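Local coordinates for protein nucleoporin NUP116 (Candida glabrata, PDB 3NF5) that probably serves as a structural constituent of the nuclear pore complex, this chain being the protein's C-terminal, pore-targeting domain, at residues E50-V55 with R96-C101. Numbering follows the deposited sequence.
Sequences EFLDPV and RARISC
Leu52 lies between the two arginines of the facing segment, Arg96 and Arg98, and these three residues bury the most surface here. Its CB sits over one face of the Arg96 guanidinium, 3.9 Å from NH1, while CD1 covers a face of the Arg98 guanidinium, offset toward the rim, and CD2 comes within 3.8 Å of Arg98 NH1. Both arginine chains bend at chi3 (48° in Arg96, -67° in Arg98), which turns their flat ends back alongside the leucine.

Beyond the leucine, Arg96 NH2 donates to Asp53 OD1 at 2.8 Å in a salt bridge. The donor reaches the carboxylate from above its plane, and the two flat groups are turned 60° apart, a one-pronged grip on a single oxygen. Arg98 instead pairs through NE with Glu139, and Glu50 OE1 with Lys48; the charged ends of Glu50 and Arg98 do not touch, and a water bridges them, donating to Glu50 OE2 and accepting from Arg98 NH1.

Underneath runs an antiparallel ladder. Glu50 and Arg98 form the hydrogen-bonded pair, Glu50 N to Arg98 O and Arg98 N to Glu50 O, both 2.8 Å, and Phe51 and Ala97 the non-hydrogen-bonded one. Leu52 N then bonds to Arg96 O at 2.7 Å, continuing the ladder just past the end of strand 47-51.

Phe51 and Ala97 point to the face opposite Glu50 and Arg98, where Phe51 CD2 touches Ala97 CB and the ring also packs on Leu93 and Val95. Strands 47-51 and 97-101 are central neighbours in the six-stranded antiparallel sheet, with 40-43 flanking the first and 147-152 the second.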
# COMPACT_ATOMS: atom_id res chain seq x y z
N GLU A 50 -6.03 -2.39 0.01
CA GLU A 50 -7.42 -2.80 0.44
C GLU A 50 -7.58 -4.22 -0.15
O GLU A 50 -7.72 -4.38 -1.34
CB GLU A 50 -8.47 -1.81 -0.05
CG GLU A 50 -8.32 -0.44 0.62
CD GLU A 50 -8.96 0.70 -0.14
OE1 GLU A 50 -9.36 1.70 0.52
OE2 GLU A 50 -9.04 0.63 -1.37
N PHE A 51 -7.46 -5.22 0.69
CA PHE A 51 -7.59 -6.60 0.29
C PHE A 51 -9.06 -6.90 -0.01
O PHE A 51 -9.94 -6.57 0.78
CB PHE A 51 -7.04 -7.53 1.35
CG PHE A 51 -5.58 -7.42 1.50
CD1 PHE A 51 -5.05 -6.52 2.40
CD2 PHE A 51 -4.75 -8.11 0.66
CE1 PHE A 51 -3.68 -6.37 2.50
CE2 PHE A 51 -3.41 -7.95 0.72
CZ PHE A 51 -2.86 -7.07 1.65
N LEU A 52 -9.31 -7.47 -1.16
CA LEU A 52 -10.67 -7.63 -1.65
C LEU A 52 -11.18 -9.04 -1.41
O LEU A 52 -12.36 -9.26 -1.46
CB LEU A 52 -10.73 -7.27 -3.10
CG LEU A 52 -10.34 -5.83 -3.37
CD1 LEU A 52 -10.29 -5.60 -4.88
CD2 LEU A 52 -11.31 -4.89 -2.73
N ASP A 53 -10.30 -10.00 -1.13
CA ASP A 53 -10.73 -11.26 -0.57
C ASP A 53 -10.38 -11.38 0.90
O ASP A 53 -9.46 -10.69 1.35
CB ASP A 53 -10.05 -12.37 -1.31
CG ASP A 53 -10.55 -12.51 -2.77
OD1 ASP A 53 -11.75 -12.23 -3.08
OD2 ASP A 53 -9.67 -12.87 -3.59
N PRO A 54 -11.01 -12.33 1.63
CA PRO A 54 -10.49 -12.69 2.96
C PRO A 54 -8.98 -12.99 3.01
O PRO A 54 -8.44 -13.68 2.15
CB PRO A 54 -11.27 -13.95 3.32
CG PRO A 54 -12.50 -13.93 2.46
CD PRO A 54 -12.08 -13.25 1.19
N VAL A 55 -8.31 -12.49 4.05
CA VAL A 55 -6.90 -12.73 4.28
C VAL A 55 -6.68 -13.66 5.50
O VAL A 55 -7.36 -13.53 6.51
CB VAL A 55 -6.23 -11.33 4.40
CG1 VAL A 55 -5.00 -11.41 4.95
CG2 VAL A 55 -6.15 -10.73 2.96
N ARG A 96 -6.43 -11.09 -3.73
CA ARG A 96 -6.84 -10.00 -4.57
C ARG A 96 -6.90 -8.70 -3.74
O ARG A 96 -7.35 -8.73 -2.61
CB ARG A 96 -8.17 -10.34 -5.20
CG ARG A 96 -8.59 -9.48 -6.36
CD ARG A 96 -9.75 -10.12 -7.08
NE ARG A 96 -10.77 -10.52 -6.09
CZ ARG A 96 -11.88 -9.84 -5.78
NH1 ARG A 96 -12.19 -8.70 -6.39
NH2 ARG A 96 -12.69 -10.31 -4.84
N ALA A 97 -6.49 -7.58 -4.33
CA ALA A 97 -6.33 -6.33 -3.57
C ALA A 97 -6.44 -5.13 -4.53
O ALA A 97 -6.25 -5.27 -5.72
CB ALA A 97 -4.99 -6.31 -2.79
N ARG A 98 -6.79 -3.98 -3.99
CA ARG A 98 -6.82 -2.75 -4.74
C ARG A 98 -5.80 -1.92 -4.00
O ARG A 98 -5.86 -1.76 -2.71
CB ARG A 98 -8.19 -2.08 -4.68
CG ARG A 98 -8.23 -0.68 -5.25
CD ARG A 98 -9.65 -0.09 -5.37
NE ARG A 98 -10.50 -0.77 -6.37
CZ ARG A 98 -11.56 -1.52 -6.09
NH1 ARG A 98 -11.98 -1.74 -4.83
NH2 ARG A 98 -12.20 -2.08 -7.11
N ILE A 99 -4.90 -1.38 -4.82
CA ILE A 99 -3.81 -0.51 -4.32
C ILE A 99 -3.96 0.94 -4.83
O ILE A 99 -4.25 1.18 -6.01
CB ILE A 99 -2.48 -1.14 -4.71
CG1 ILE A 99 -2.39 -2.56 -4.09
CG2 ILE A 99 -1.28 -0.18 -4.22
CD1 ILE A 99 -1.21 -3.39 -4.40
N SER A 100 -3.84 1.90 -3.92
CA SER A 100 -3.86 3.32 -4.29
C SER A 100 -2.49 3.94 -3.90
O SER A 100 -2.03 3.71 -2.81
CB SER A 100 -5.00 4.07 -3.57
OG SER A 100 -6.30 3.47 -3.79
N CYS A 101 -1.87 4.66 -4.82
CA CYS A 101 -0.58 5.39 -4.62
C CYS A 101 -0.82 6.91 -4.84
O CYS A 101 -1.49 7.32 -5.81
CB CYS A 101 0.43 4.89 -5.59
SG CYS A 101 0.88 3.19 -5.41
O HOH W 1 -6.61 1.02 -2.35
O HOH W 2 -11.53 -0.39 -2.24